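Local coordinates for protein Poly(A) RNA polymerase GLD2 (Rattus norvegicus, PDB 6LBK) that probably adds successive AMP units from ATP to the 3' ends of selected cytoplasmic mRNAs and single nucleotides to certain microRNAs, at residues A[86-91]-A[132-137]; A[187-192]-A[330-335]. The protein carries 1 engineered substitution. All coordinates share one frame; numbering follows the deposited sequence.

How the interactions relate
Interaction 1 closes along the chain before interaction 2 opens, and their centres lie about 26 Å apart, with about 15 Å between nearest atoms. Interaction 1 sits at the periphery of the palm, where the loop leading into outer strand 91-96 meets helix 128-144, a helix packed on strands 110-116 and 172-178 of the five-stranded sheet. Interaction 2 lies nearer the centre of the chain: helix 182-194 meets the loop after strand 328-329 in the PAP-associated region. Strand 172-178, on which I134 packs, runs on in sequence to helix 182-194. One contact is internal to the nucleotidyltransferase palm; the other joins sequence from the two family regions.

Interaction 1: A[86-91]-A[132-137]; sequences LLFPQS and RHILTL
The palm of this nucleotidyltransferase has helix 128-144 lying against its five-stranded sheet, and F88, on the loop between helix 67-85 and strand 91-96, packs its ring against I134 and L137 of that helix. The main approach is CH-pi: I134 CG2 sits over one face of the F88 ring, 4.0 Å from the centroid and 28° off the ring normal. Its nearest ring atom is CE2, with F88 CE2 to I134 CG2 at 3.6 Å. L137 joins from one helical turn further on, its CD1 coming to F88 CZ at 3.8 Å in an oblique approach. The ring is sent toward the helix by its first torsion, with CG opposite the carbonyl carbon (chi1 -49°). L87 adds a lighter touch, its CD1 4.0 Å from the backbone O of L137, and also rests on H141.

A type I turn from F88 to S91 begins at the residue that carries the ring. S91 OG donates to F88 O in the carbonyl plane, at 2.5 Å, a doubtful length shorter than usual, and S91 N makes a weak bond to the same oxygen; both close the turn on F88. On the sheet side, I134 continues onto L114, V116 and V178. I134 therefore sits between the loop and the sheet, part of the apolar helix-on-sheet layer of the nucleotidyltransferase alpha/beta palm.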
loop_
_atom_site.group_PDB
_atom_site.type_symbol
_atom_site.label_atom_id
_atom_site.label_comp_id
_atom_site.label_asym_id
_atom_site.label_seq_id
_atom_site.Cartn_x
_atom_site.Cartn_y
_atom_site.Cartn_z
ATOM N N LEU A 86 5.533 24.860 15.601
ATOM C CA LEU A 86 5.537 25.586 16.862
ATOM C C LEU A 86 6.102 24.727 17.979
ATOM O O LEU A 86 6.764 25.244 18.885
ATOM C CB LEU A 86 4.132 26.057 17.208
ATOM C CG LEU A 86 3.510 26.992 16.175
ATOM C CD1 LEU A 86 2.168 27.478 16.697
ATOM C CD2 LEU A 86 4.430 28.152 15.829
ATOM N N LEU A 87 5.854 23.418 17.928
ATOM C CA LEU A 87 6.348 22.483 18.931
ATOM C C LEU A 87 7.743 21.971 18.608
ATOM O O LEU A 87 8.615 21.943 19.479
ATOM C CB LEU A 87 5.386 21.301 19.074
ATOM C CG LEU A 87 4.006 21.662 19.616
ATOM C CD1 LEU A 87 3.151 20.425 19.632
ATOM C CD2 LEU A 87 4.126 22.270 21.015
ATOM N N PHE A 88 7.969 21.536 17.376
ATOM C CA PHE A 88 9.263 20.990 16.977
ATOM C C PHE A 88 9.707 21.741 15.733
ATOM O O PHE A 88 9.407 21.332 14.602
ATOM C CB PHE A 88 9.172 19.487 16.773
ATOM C CG PHE A 88 8.516 18.794 17.914
ATOM C CD1 PHE A 88 9.219 18.531 19.068
ATOM C CD2 PHE A 88 7.190 18.426 17.846
ATOM C CE1 PHE A 88 8.614 17.902 20.140
ATOM C CE2 PHE A 88 6.576 17.794 18.910
ATOM C CZ PHE A 88 7.291 17.532 20.063
ATOM N N PRO A 89 10.393 22.874 15.911
ATOM C CA PRO A 89 10.788 23.687 14.754
ATOM C C PRO A 89 11.730 22.971 13.824
ATOM O O PRO A 89 11.820 23.345 12.648
ATOM C CB PRO A 89 11.481 24.903 15.387
ATOM C CG PRO A 89 10.996 24.952 16.771
ATOM C CD PRO A 89 10.624 23.548 17.188
ATOM N N GLN A 90 12.400 21.920 14.288
ATOM C CA GLN A 90 13.311 21.183 13.437
ATOM C C GLN A 90 12.624 20.018 12.748
ATOM O O GLN A 90 13.306 19.092 12.294
ATOM C CB GLN A 90 14.510 20.671 14.253
ATOM C CG GLN A 90 15.688 21.671 14.511
ATOM C CD GLN A 90 15.591 22.506 15.813
ATOM O OE1 GLN A 90 14.641 22.384 16.592
ATOM N NE2 GLN A 90 16.623 23.313 16.070
ATOM N N SER A 91 11.297 20.062 12.611
ATOM C CA SER A 91 10.533 18.917 12.132
ATOM C C SER A 91 9.949 19.197 10.756
ATOM O O SER A 91 9.644 20.348 10.419
ATOM C CB SER A 91 9.396 18.558 13.096
ATOM O OG SER A 91 8.393 19.545 13.105
ATOM N N ARG A 132 7.451 8.170 20.949
ATOM C CA ARG A 132 6.198 8.226 21.700
ATOM C C ARG A 132 6.015 9.564 22.399
ATOM O O ARG A 132 4.894 10.082 22.436
ATOM C CB ARG A 132 6.040 7.075 22.704
ATOM C CG ARG A 132 5.799 5.688 22.086
ATOM C CD ARG A 132 5.095 4.756 23.092
ATOM N NE ARG A 132 5.936 4.189 24.144
ATOM C CZ ARG A 132 5.459 3.516 25.191
ATOM N NH1 ARG A 132 4.150 3.348 25.330
ATOM N NH2 ARG A 132 6.283 3.016 26.105
ATOM N N HIS A 133 7.083 10.137 22.983
ATOM C CA HIS A 133 6.919 11.442 23.629
ATOM C C HIS A 133 6.450 12.490 22.629
ATOM O O HIS A 133 5.543 13.284 22.914
ATOM C CB HIS A 133 8.242 11.921 24.238
ATOM C CG HIS A 133 8.524 11.404 25.613
ATOM N ND1 HIS A 133 9.496 11.958 26.420
ATOM C CD2 HIS A 133 7.992 10.377 26.315
ATOM C CE1 HIS A 133 9.539 11.305 27.568
ATOM N NE2 HIS A 133 8.638 10.339 27.530
ATOM N N ILE A 134 7.027 12.474 21.431
ATOM C CA ILE A 134 6.614 13.411 20.392
ATOM C C ILE A 134 5.190 13.134 19.930
ATOM O O ILE A 134 4.418 14.074 19.717
ATOM C CB ILE A 134 7.610 13.400 19.228
ATOM C CG1 ILE A 134 9.001 13.780 19.736
ATOM C CG2 ILE A 134 7.135 14.311 18.107
ATOM C CD1 ILE A 134 10.087 13.178 18.884
ATOM N N LEU A 135 4.825 11.864 19.707
ATOM C CA LEU A 135 3.471 11.598 19.230
ATOM C C LEU A 135 2.438 12.035 20.254
ATOM O O LEU A 135 1.400 12.608 19.900
ATOM C CB LEU A 135 3.281 10.122 18.896
ATOM C CG LEU A 135 2.004 9.869 18.093
ATOM C CD1 LEU A 135 1.993 10.699 16.849
ATOM C CD2 LEU A 135 1.913 8.414 17.719
ATOM N N THR A 136 2.719 11.823 21.537
ATOM C CA THR A 136 1.743 12.245 22.528
ATOM C C THR A 136 1.701 13.773 22.632
ATOM O O THR A 136 0.617 14.346 22.812
ATOM C CB THR A 136 2.004 11.551 23.873
ATOM O OG1 THR A 136 1.047 11.993 24.843
ATOM C CG2 THR A 136 3.394 11.805 24.392
ATOM N N LEU A 137 2.854 14.460 22.496
ATOM C CA LEU A 137 2.842 15.931 22.469
ATOM C C LEU A 137 2.053 16.466 21.276
ATOM O O LEU A 137 1.238 17.390 21.413
ATOM C CB LEU A 137 4.269 16.492 22.453
ATOM C CG LEU A 137 4.782 17.002 23.807
ATOM C CD1 LEU A 137 6.261 17.352 23.745
ATOM C CD2 LEU A 137 3.970 18.199 24.280
#

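Interaction 2: A[187-192]-A[330-335]; sequences TFLLRT and EPFDGT
L189 carries its CG opposite the backbone N (chi1 172°), and F332 carries its own opposite the carbonyl carbon (chi1 -70°); with these torsions the two side chains run antiparallel, side by side. They join helix 182-194, in the palm family region, to the loop after strand 328-329, in the PAP-associated region of this Cid1-like polymerase. One methyl does most of the work. L189 CD2 lies 3.6 Å from P331 CG and is equally close, at 3.6 Å, to F332 CE2, where it meets the ring obliquely. L189 CB also approaches F332 CE2, at 3.9 Å. L248 and Q249 of helix 248-251 also touch L189, while P331 rests on Y227; L189 and P331 are buried, while F332 remains partly exposed.

The loop's shape is held from within by E330. Its OE1 accepts two backbone donors: F332 N comes from above the carboxylate plane, tilted 37° out of it, whereas D333 N arrives nearly in line with the C-O bond. OE2 of the same carboxylate is hydrogen-bonded to Y227 OH and to N186 ND2, the latter a direct tie back to helix 182-194. Thus E330 fixes the backbone from which F332 projects. In the helix, F188 O takes two bonds from T192, one from the backbone N and one from OG1 at 2.6 Å, nearly in line with the carbonyl.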
loop_
_atom_site.group_PDB
_atom_site.type_symbol
_atom_site.label_atom_id
_atom_site.label_comp_id
_atom_site.label_asym_id
_atom_site.label_seq_id
_atom_site.Cartn_x
_atom_site.Cartn_y
_atom_site.Cartn_z
ATOM N N THR A 187 7.377 4.700 -0.185
ATOM C CA THR A 187 6.374 5.466 -0.933
ATOM C C THR A 187 6.837 5.686 -2.360
ATOM O O THR A 187 6.058 5.516 -3.310
ATOM C CB THR A 187 6.053 6.813 -0.267
ATOM O OG1 THR A 187 5.248 6.598 0.897
ATOM C CG2 THR A 187 5.268 7.685 -1.227
ATOM N N PHE A 188 8.111 6.045 -2.529
ATOM C CA PHE A 188 8.598 6.386 -3.849
ATOM C C PHE A 188 9.169 5.187 -4.584
ATOM O O PHE A 188 9.251 5.227 -5.819
ATOM C CB PHE A 188 9.595 7.551 -3.736
ATOM C CG PHE A 188 8.943 8.770 -3.198
ATOM C CD1 PHE A 188 8.046 9.483 -3.993
ATOM C CD2 PHE A 188 9.121 9.149 -1.883
ATOM C CE1 PHE A 188 7.376 10.571 -3.500
ATOM C CE2 PHE A 188 8.465 10.267 -1.378
ATOM C CZ PHE A 188 7.586 10.973 -2.187
ATOM N N LEU A 189 9.498 4.104 -3.867
ATOM C CA LEU A 189 9.702 2.832 -4.548
ATOM C C LEU A 189 8.418 2.413 -5.234
ATOM O O LEU A 189 8.362 2.301 -6.462
ATOM C CB LEU A 189 10.149 1.775 -3.544
ATOM C CG LEU A 189 10.247 0.343 -4.013
ATOM C CD1 LEU A 189 11.335 0.273 -5.046
ATOM C CD2 LEU A 189 10.589 -0.454 -2.803
ATOM N N LEU A 190 7.345 2.316 -4.444
ATOM C CA LEU A 190 6.044 1.870 -4.926
ATOM C C LEU A 190 5.513 2.795 -6.001
ATOM O O LEU A 190 4.995 2.335 -7.034
ATOM C CB LEU A 190 5.059 1.816 -3.758
ATOM C CG LEU A 190 4.793 0.444 -3.130
ATOM C CD1 LEU A 190 6.065 -0.245 -2.641
ATOM C CD2 LEU A 190 3.730 0.572 -2.031
ATOM N N ARG A 191 5.690 4.101 -5.806
ATOM C CA ARG A 191 5.251 5.062 -6.809
ATOM C C ARG A 191 5.942 4.809 -8.143
ATOM O O ARG A 191 5.306 4.883 -9.201
ATOM C CB ARG A 191 5.508 6.499 -6.322
ATOM C CG ARG A 191 5.218 7.554 -7.371
ATOM C CD ARG A 191 5.096 8.940 -6.811
ATOM N NE ARG A 191 4.777 9.905 -7.863
ATOM C CZ ARG A 191 3.551 10.332 -8.169
ATOM N NH1 ARG A 191 3.389 11.200 -9.163
ATOM N NH2 ARG A 191 2.489 9.898 -7.491
ATOM N N THR A 192 7.232 4.453 -8.111
ATOM C CA THR A 192 7.963 4.209 -9.352
ATOM C C THR A 192 7.451 2.958 -10.052
ATOM O O THR A 192 7.398 2.913 -11.284
ATOM C CB THR A 192 9.469 4.106 -9.065
ATOM O OG1 THR A 192 9.889 5.277 -8.359
ATOM C CG2 THR A 192 10.258 4.017 -10.361
ATOM N N GLU A 330 9.642 -6.776 3.697
ATOM C CA GLU A 330 9.740 -5.351 3.421
ATOM C C GLU A 330 10.982 -5.136 2.551
ATOM O O GLU A 330 12.008 -5.778 2.786
ATOM C CB GLU A 330 9.811 -4.557 4.734
ATOM C CG GLU A 330 9.092 -3.202 4.775
ATOM C CD GLU A 330 9.783 -2.062 3.995
ATOM O OE1 GLU A 330 11.030 -2.059 3.901
ATOM O OE2 GLU A 330 9.067 -1.160 3.477
ATOM N N PRO A 331 10.900 -4.331 1.484
ATOM C CA PRO A 331 12.059 -4.204 0.575
ATOM C C PRO A 331 13.224 -3.380 1.127
ATOM O O PRO A 331 14.362 -3.603 0.689
ATOM C CB PRO A 331 11.465 -3.569 -0.690
ATOM C CG PRO A 331 10.193 -2.980 -0.279
ATOM C CD PRO A 331 9.692 -3.704 0.938
ATOM N N PHE A 332 13.007 -2.465 2.079
ATOM C CA PHE A 332 14.116 -1.671 2.601
ATOM C C PHE A 332 14.669 -2.232 3.909
ATOM O O PHE A 332 15.885 -2.346 4.050
ATOM C CB PHE A 332 13.703 -0.190 2.769
ATOM C CG PHE A 332 13.495 0.557 1.452
ATOM C CD1 PHE A 332 14.580 0.926 0.661
ATOM C CD2 PHE A 332 12.228 0.897 1.017
ATOM C CE1 PHE A 332 14.398 1.606 -0.536
ATOM C CE2 PHE A 332 12.044 1.567 -0.186
ATOM C CZ PHE A 332 13.133 1.925 -0.954
ATOM N N ASP A 333 13.828 -2.597 4.874
ATOM C CA ASP A 333 14.277 -3.361 6.036
ATOM C C ASP A 333 13.776 -4.803 5.968
ATOM O O ASP A 333 12.948 -5.170 5.132
ATOM C CB ASP A 333 13.814 -2.701 7.333
ATOM C CG ASP A 333 12.326 -2.541 7.404
ATOM O OD1 ASP A 333 11.666 -2.941 6.441
ATOM O OD2 ASP A 333 11.799 -1.992 8.395
ATOM N N GLY A 334 14.300 -5.643 6.851
ATOM C CA GLY A 334 13.956 -7.051 6.787
ATOM C C GLY A 334 12.911 -7.483 7.793
ATOM O O GLY A 334 13.263 -7.935 8.888
ATOM N N THR A 335 11.632 -7.342 7.452
ATOM C CA THR A 335 10.555 -7.623 8.395
ATOM C C THR A 335 9.313 -8.079 7.632
ATOM O O THR A 335 9.146 -7.796 6.441
ATOM C CB THR A 335 10.244 -6.397 9.290
ATOM O OG1 THR A 335 10.012 -5.234 8.485
ATOM C CG2 THR A 335 11.366 -6.093 10.278
#